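Local coordinates for protein MdcA (Pseudomonas aeruginosa, PDB 5VIT) that forms the alpha subunit of malonate decarboxylase and probably acts as the transferase that exchanges acetyl for malonate on the acyl carrier protein, at residues F107-L121 with V371-P383. Numbering follows the deposited sequence.
Sequences FSFSGPQSLRIGQLL and VTRGRLAGFGGAP
The loop linking strand 102-107 to helix 114-122, the first connection of a beta-alpha-beta crossover that ends in the neighbouring parallel strand 127-131, lies against the glycine-rich segment 374-380. Where the backbones run closest, F109 and G378 have their CA atoms 4.0 Å apart, and G378 CA makes a CA-H...O contact with S108 O (3.1 Å), an approach that suits glycine. That carbonyl takes a nearly straight bond from G380 N (3.0 Å to S108 O, 166° at the hydrogen), although the donor stands well above the carbonyl plane. Positive phi suits G380 as glycine, and its CA lies against F109 CB.

S110 bridges the chain on both sides of A377. Its short hydroxyl, placed between backbone N and carbonyl carbon (chi1 56°), donates to a lone pair of L376 O (OG to O 3.0 Å) and accepts a weak bond from G378 N. Farther along, L376 N donates a hydrogen bond to S114 O (3.3 Å) in the first helical turn. L376, the centre of an inverse gamma turn, sends its branches two ways: CD1 rests on G118 CA (3.8 Å), which as glycine lets the chain come near, and CD2 meets L121 CD1.

At the more open end, L115 CD1 sits over the centre of the R375 guanidinium face, 3.6 Å above its plane. A water in that plane, at the guanidinium edge, accepts from R375 NE and is hydrogen-bonded to S114 OG; a second water donates to L115 O.

L376 and L121 both touch I128 of strand 127-131, while helix 91-98 packs on I117 and helix 437-445 reaches L121.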
loop_
_atom_site.group_PDB
_atom_site.type_symbol
_atom_site.label_atom_id
_atom_site.label_comp_id
_atom_site.label_asym_id
_atom_site.label_seq_id
_atom_site.Cartn_x
_atom_site.Cartn_y
_atom_site.Cartn_z
ATOM N N PHE A 107 0.713 -39.000 1.183
ATOM C CA PHE A 107 1.194 -38.283 0.020
ATOM C C PHE A 107 1.373 -36.811 0.328
ATOM O O PHE A 107 0.932 -36.332 1.375
ATOM C CB PHE A 107 0.230 -38.466 -1.158
ATOM C CG PHE A 107 -1.027 -37.638 -1.056
ATOM C CD1 PHE A 107 -1.190 -36.503 -1.834
ATOM C CD2 PHE A 107 -2.045 -38.003 -0.187
ATOM C CE1 PHE A 107 -2.351 -35.738 -1.748
ATOM C CE2 PHE A 107 -3.204 -37.248 -0.099
ATOM C CZ PHE A 107 -3.351 -36.110 -0.880
ATOM N N SER A 108 2.024 -36.094 -0.584
ATOM C CA SER A 108 2.237 -34.658 -0.395
ATOM C C SER A 108 1.522 -33.824 -1.438
ATOM O O SER A 108 0.890 -32.807 -1.122
ATOM C CB SER A 108 3.727 -34.320 -0.422
ATOM O OG SER A 108 3.909 -32.911 -0.419
ATOM N N PHE A 109 1.631 -34.241 -2.690
ATOM C CA PHE A 109 1.064 -33.445 -3.761
ATOM C C PHE A 109 0.142 -34.234 -4.672
ATOM O O PHE A 109 0.377 -35.399 -5.004
ATOM C CB PHE A 109 2.175 -32.806 -4.592
ATOM C CG PHE A 109 1.673 -31.995 -5.759
ATOM C CD1 PHE A 109 1.010 -30.804 -5.556
ATOM C CD2 PHE A 109 1.887 -32.421 -7.056
ATOM C CE1 PHE A 109 0.572 -30.057 -6.631
ATOM C CE2 PHE A 109 1.446 -31.686 -8.124
ATOM C CZ PHE A 109 0.792 -30.505 -7.920
ATOM N N SER A 110 -0.927 -33.568 -5.062
ATOM C CA SER A 110 -1.832 -34.070 -6.076
ATOM C C SER A 110 -2.185 -32.845 -6.880
ATOM O O SER A 110 -2.229 -31.729 -6.339
ATOM C CB SER A 110 -3.073 -34.727 -5.469
ATOM O OG SER A 110 -3.755 -33.830 -4.604
ATOM N N GLY A 111 -2.402 -33.033 -8.170
ATOM C CA GLY A 111 -2.749 -31.916 -9.016
ATOM C C GLY A 111 -4.093 -32.171 -9.644
ATOM O O GLY A 111 -5.119 -31.711 -9.120
ATOM N N PRO A 112 -4.093 -32.919 -10.768
ATOM C CA PRO A 112 -5.307 -33.266 -11.525
ATOM C C PRO A 112 -6.244 -34.216 -10.755
ATOM O O PRO A 112 -7.451 -33.946 -10.634
ATOM C CB PRO A 112 -4.747 -33.927 -12.794
ATOM C CG PRO A 112 -3.379 -34.440 -12.398
ATOM C CD PRO A 112 -2.866 -33.447 -11.402
ATOM N N GLN A 113 -5.672 -35.288 -10.209
ATOM C CA GLN A 113 -6.426 -36.319 -9.501
ATOM C C GLN A 113 -7.128 -35.840 -8.221
ATOM O O GLN A 113 -7.623 -36.667 -7.457
ATOM C CB GLN A 113 -5.491 -37.482 -9.138
ATOM C CG GLN A 113 -4.644 -38.097 -10.266
ATOM C CD GLN A 113 -5.450 -38.999 -11.205
ATOM O OE1 GLN A 113 -4.993 -39.325 -12.306
ATOM N NE2 GLN A 113 -6.689 -39.330 -10.811
ATOM N N SER A 114 -7.159 -34.525 -7.987
ATOM C CA SER A 114 -7.733 -33.950 -6.760
ATOM C C SER A 114 -9.188 -34.397 -6.551
ATOM O O SER A 114 -9.582 -34.786 -5.432
ATOM C CB SER A 114 -7.643 -32.412 -6.786
ATOM O OG SER A 114 -8.401 -31.860 -7.863
ATOM N N LEU A 115 -9.971 -34.361 -7.631
ATOM C CA LEU A 115 -11.346 -34.848 -7.596
ATOM C C LEU A 115 -11.412 -36.359 -7.360
ATOM O O LEU A 115 -12.181 -36.832 -6.523
ATOM C CB LEU A 115 -12.064 -34.489 -8.891
ATOM C CG LEU A 115 -13.553 -34.152 -8.784
ATOM C CD1 LEU A 115 -13.782 -32.966 -7.843
ATOM C CD2 LEU A 115 -14.132 -33.862 -10.164
ATOM N N ARG A 116 -10.589 -37.112 -8.080
ATOM C CA ARG A 116 -10.633 -38.565 -7.997
ATOM C C ARG A 116 -10.292 -39.094 -6.594
ATOM O O ARG A 116 -10.926 -40.041 -6.118
ATOM C CB ARG A 116 -9.703 -39.190 -9.042
ATOM C CG ARG A 116 -9.894 -40.692 -9.170
ATOM C CD ARG A 116 -9.425 -41.216 -10.500
ATOM N NE ARG A 116 -9.571 -42.668 -10.564
ATOM C CZ ARG A 116 -8.701 -43.483 -11.156
ATOM N NH1 ARG A 116 -7.622 -42.986 -11.748
ATOM N NH2 ARG A 116 -8.909 -44.797 -11.158
ATOM N N ILE A 117 -9.318 -38.471 -5.928
ATOM C CA ILE A 117 -8.927 -38.887 -4.586
ATOM C C ILE A 117 -10.089 -38.704 -3.618
ATOM O O ILE A 117 -10.388 -39.601 -2.825
ATOM C CB ILE A 117 -7.689 -38.114 -4.088
ATOM C CG1 ILE A 117 -6.426 -38.701 -4.723
ATOM C CG2 ILE A 117 -7.590 -38.184 -2.579
ATOM C CD1 ILE A 117 -5.169 -37.901 -4.482
ATOM N N GLY A 118 -10.758 -37.557 -3.704
ATOM C CA GLY A 118 -11.973 -37.331 -2.938
ATOM C C GLY A 118 -13.047 -38.364 -3.254
ATOM O O GLY A 118 -13.684 -38.907 -2.357
ATOM N N GLN A 119 -13.219 -38.650 -4.541
ATOM C CA GLN A 119 -14.163 -39.664 -4.994
ATOM C C GLN A 119 -13.871 -41.052 -4.405
ATOM O O GLN A 119 -14.760 -41.700 -3.845
ATOM C CB GLN A 119 -14.156 -39.737 -6.527
ATOM C CG GLN A 119 -15.174 -40.718 -7.079
ATOM C CD GLN A 119 -16.604 -40.304 -6.738
ATOM O OE1 GLN A 119 -17.214 -40.826 -5.796
ATOM N NE2 GLN A 119 -17.142 -39.354 -7.502
ATOM N N LEU A 120 -12.624 -41.501 -4.535
ATOM C CA LEU A 120 -12.222 -42.796 -4.004
ATOM C C LEU A 120 -12.331 -42.840 -2.485
ATOM O O LEU A 120 -12.539 -43.906 -1.903
ATOM C CB LEU A 120 -10.794 -43.136 -4.433
ATOM C CG LEU A 120 -10.594 -43.443 -5.920
ATOM C CD1 LEU A 120 -9.128 -43.296 -6.319
ATOM C CD2 LEU A 120 -11.113 -44.842 -6.251
ATOM N N LEU A 121 -12.192 -41.683 -1.844
ATOM C CA LEU A 121 -12.265 -41.617 -0.392
ATOM C C LEU A 121 -13.708 -41.817 0.094
ATOM O O LEU A 121 -13.925 -42.543 1.062
ATOM C CB LEU A 121 -11.693 -40.287 0.116
ATOM C CG LEU A 121 -11.238 -40.157 1.579
ATOM C CD1 LEU A 121 -10.270 -38.987 1.725
ATOM C CD2 LEU A 121 -12.416 -39.975 2.525
ATOM N N VAL A 371 -7.034 -26.764 -0.867
ATOM C CA VAL A 371 -8.098 -27.756 -0.711
ATOM C C VAL A 371 -9.462 -27.106 -0.811
ATOM O O VAL A 371 -9.864 -26.356 0.080
ATOM C CB VAL A 371 -8.020 -28.489 0.638
ATOM C CG1 VAL A 371 -9.292 -29.312 0.857
ATOM C CG2 VAL A 371 -6.770 -29.353 0.703
ATOM N N THR A 372 -10.167 -27.381 -1.897
ATOM C CA THR A 372 -11.517 -26.860 -2.071
ATOM C C THR A 372 -12.497 -28.021 -2.116
ATOM O O THR A 372 -12.078 -29.171 -2.212
ATOM C CB THR A 372 -11.634 -26.018 -3.342
ATOM O OG1 THR A 372 -11.302 -26.829 -4.473
ATOM C CG2 THR A 372 -10.681 -24.818 -3.278
ATOM N N ARG A 373 -13.794 -27.721 -2.066
ATOM C CA ARG A 373 -14.824 -28.752 -1.910
ATOM C C ARG A 373 -14.686 -29.900 -2.915
ATOM O O ARG A 373 -14.568 -29.685 -4.128
ATOM C CB ARG A 373 -16.228 -28.137 -2.012
ATOM C CG ARG A 373 -17.343 -29.158 -1.790
ATOM C CD ARG A 373 -18.742 -28.585 -1.981
ATOM N NE ARG A 373 -19.773 -29.609 -1.795
ATOM C CZ ARG A 373 -20.236 -30.403 -2.758
ATOM N NH1 ARG A 373 -19.773 -30.295 -3.998
ATOM N NH2 ARG A 373 -21.171 -31.306 -2.484
ATOM N N GLY A 374 -14.666 -31.122 -2.388
ATOM C CA GLY A 374 -14.524 -32.320 -3.201
ATOM C C GLY A 374 -13.123 -32.535 -3.747
ATOM O O GLY A 374 -12.820 -33.596 -4.294
ATOM N N ARG A 375 -12.262 -31.534 -3.592
ATOM C CA ARG A 375 -10.936 -31.569 -4.204
ATOM C C ARG A 375 -9.815 -31.552 -3.165
ATOM O O ARG A 375 -9.411 -30.482 -2.661
ATOM C CB ARG A 375 -10.773 -30.397 -5.182
ATOM C CG ARG A 375 -11.655 -30.515 -6.409
ATOM C CD ARG A 375 -11.467 -29.362 -7.378
ATOM N NE ARG A 375 -12.028 -29.684 -8.692
ATOM C CZ ARG A 375 -13.324 -29.622 -8.998
ATOM N NH1 ARG A 375 -14.216 -29.241 -8.093
ATOM N NH2 ARG A 375 -13.732 -29.946 -10.220
ATOM N N LEU A 376 -9.311 -32.747 -2.861
ATOM C CA LEU A 376 -8.220 -32.909 -1.910
ATOM C C LEU A 376 -6.888 -32.706 -2.603
ATOM O O LEU A 376 -6.180 -33.665 -2.930
ATOM C CB LEU A 376 -8.273 -34.281 -1.242
ATOM C CG LEU A 376 -9.359 -34.420 -0.176
ATOM C CD1 LEU A 376 -10.748 -34.493 -0.790
ATOM C CD2 LEU A 376 -9.100 -35.620 0.685
ATOM N N ALA A 377 -6.561 -31.444 -2.842
ATOM C CA ALA A 377 -5.271 -31.086 -3.391
ATOM C C ALA A 377 -4.200 -31.222 -2.304
ATOM O O ALA A 377 -4.441 -30.912 -1.131
ATOM C CB ALA A 377 -5.302 -29.670 -3.954
ATOM N N GLY A 378 -3.029 -31.714 -2.686
ATOM C CA GLY A 378 -1.931 -31.811 -1.750
ATOM C C GLY A 378 -1.249 -30.472 -1.552
ATOM O O GLY A 378 -1.382 -29.564 -2.375
ATOM N N PHE A 379 -0.510 -30.350 -0.454
ATOM C CA PHE A 379 0.180 -29.108 -0.140
ATOM C C PHE A 379 1.483 -28.962 -0.913
ATOM O O PHE A 379 1.947 -27.845 -1.173
ATOM C CB PHE A 379 0.495 -29.033 1.349
ATOM C CG PHE A 379 -0.694 -29.147 2.242
ATOM C CD1 PHE A 379 -1.856 -28.461 1.964
ATOM C CD2 PHE A 379 -0.642 -29.962 3.372
ATOM C CE1 PHE A 379 -2.960 -28.567 2.808
ATOM C CE2 PHE A 379 -1.741 -30.076 4.217
ATOM C CZ PHE A 379 -2.901 -29.376 3.929
ATOM N N GLY A 380 2.100 -30.088 -1.254
ATOM C CA GLY A 380 3.384 -30.028 -1.932
ATOM C C GLY A 380 4.443 -29.416 -1.027
ATOM O O GLY A 380 4.502 -29.738 0.163
ATOM N N GLY A 381 5.263 -28.522 -1.575
ATOM C CA GLY A 381 6.343 -27.908 -0.820
ATOM C C GLY A 381 5.956 -26.674 -0.021
ATOM O O GLY A 381 6.730 -26.183 0.812
ATOM N N ALA A 382 4.752 -26.170 -0.252
ATOM C CA ALA A 382 4.356 -24.898 0.348
ATOM C C ALA A 382 4.413 -24.875 1.885
ATOM O O ALA A 382 4.818 -23.873 2.444
ATOM C CB ALA A 382 2.957 -24.493 -0.146
ATOM N N PRO A 383 4.020 -25.959 2.581
ATOM C CA PRO A 383 4.152 -25.835 4.047
ATOM C C PRO A 383 5.602 -25.751 4.535
ATOM O O PRO A 383 5.897 -24.997 5.464
ATOM C CB PRO A 383 3.505 -27.119 4.579
ATOM C CG PRO A 383 2.609 -27.560 3.505
ATOM C CD PRO A 383 3.293 -27.182 2.215
HETATM O O HOH W 1 -9.768 -31.023 -10.067
HETATM O O HOH W 2 -14.181 -35.560 -4.976
#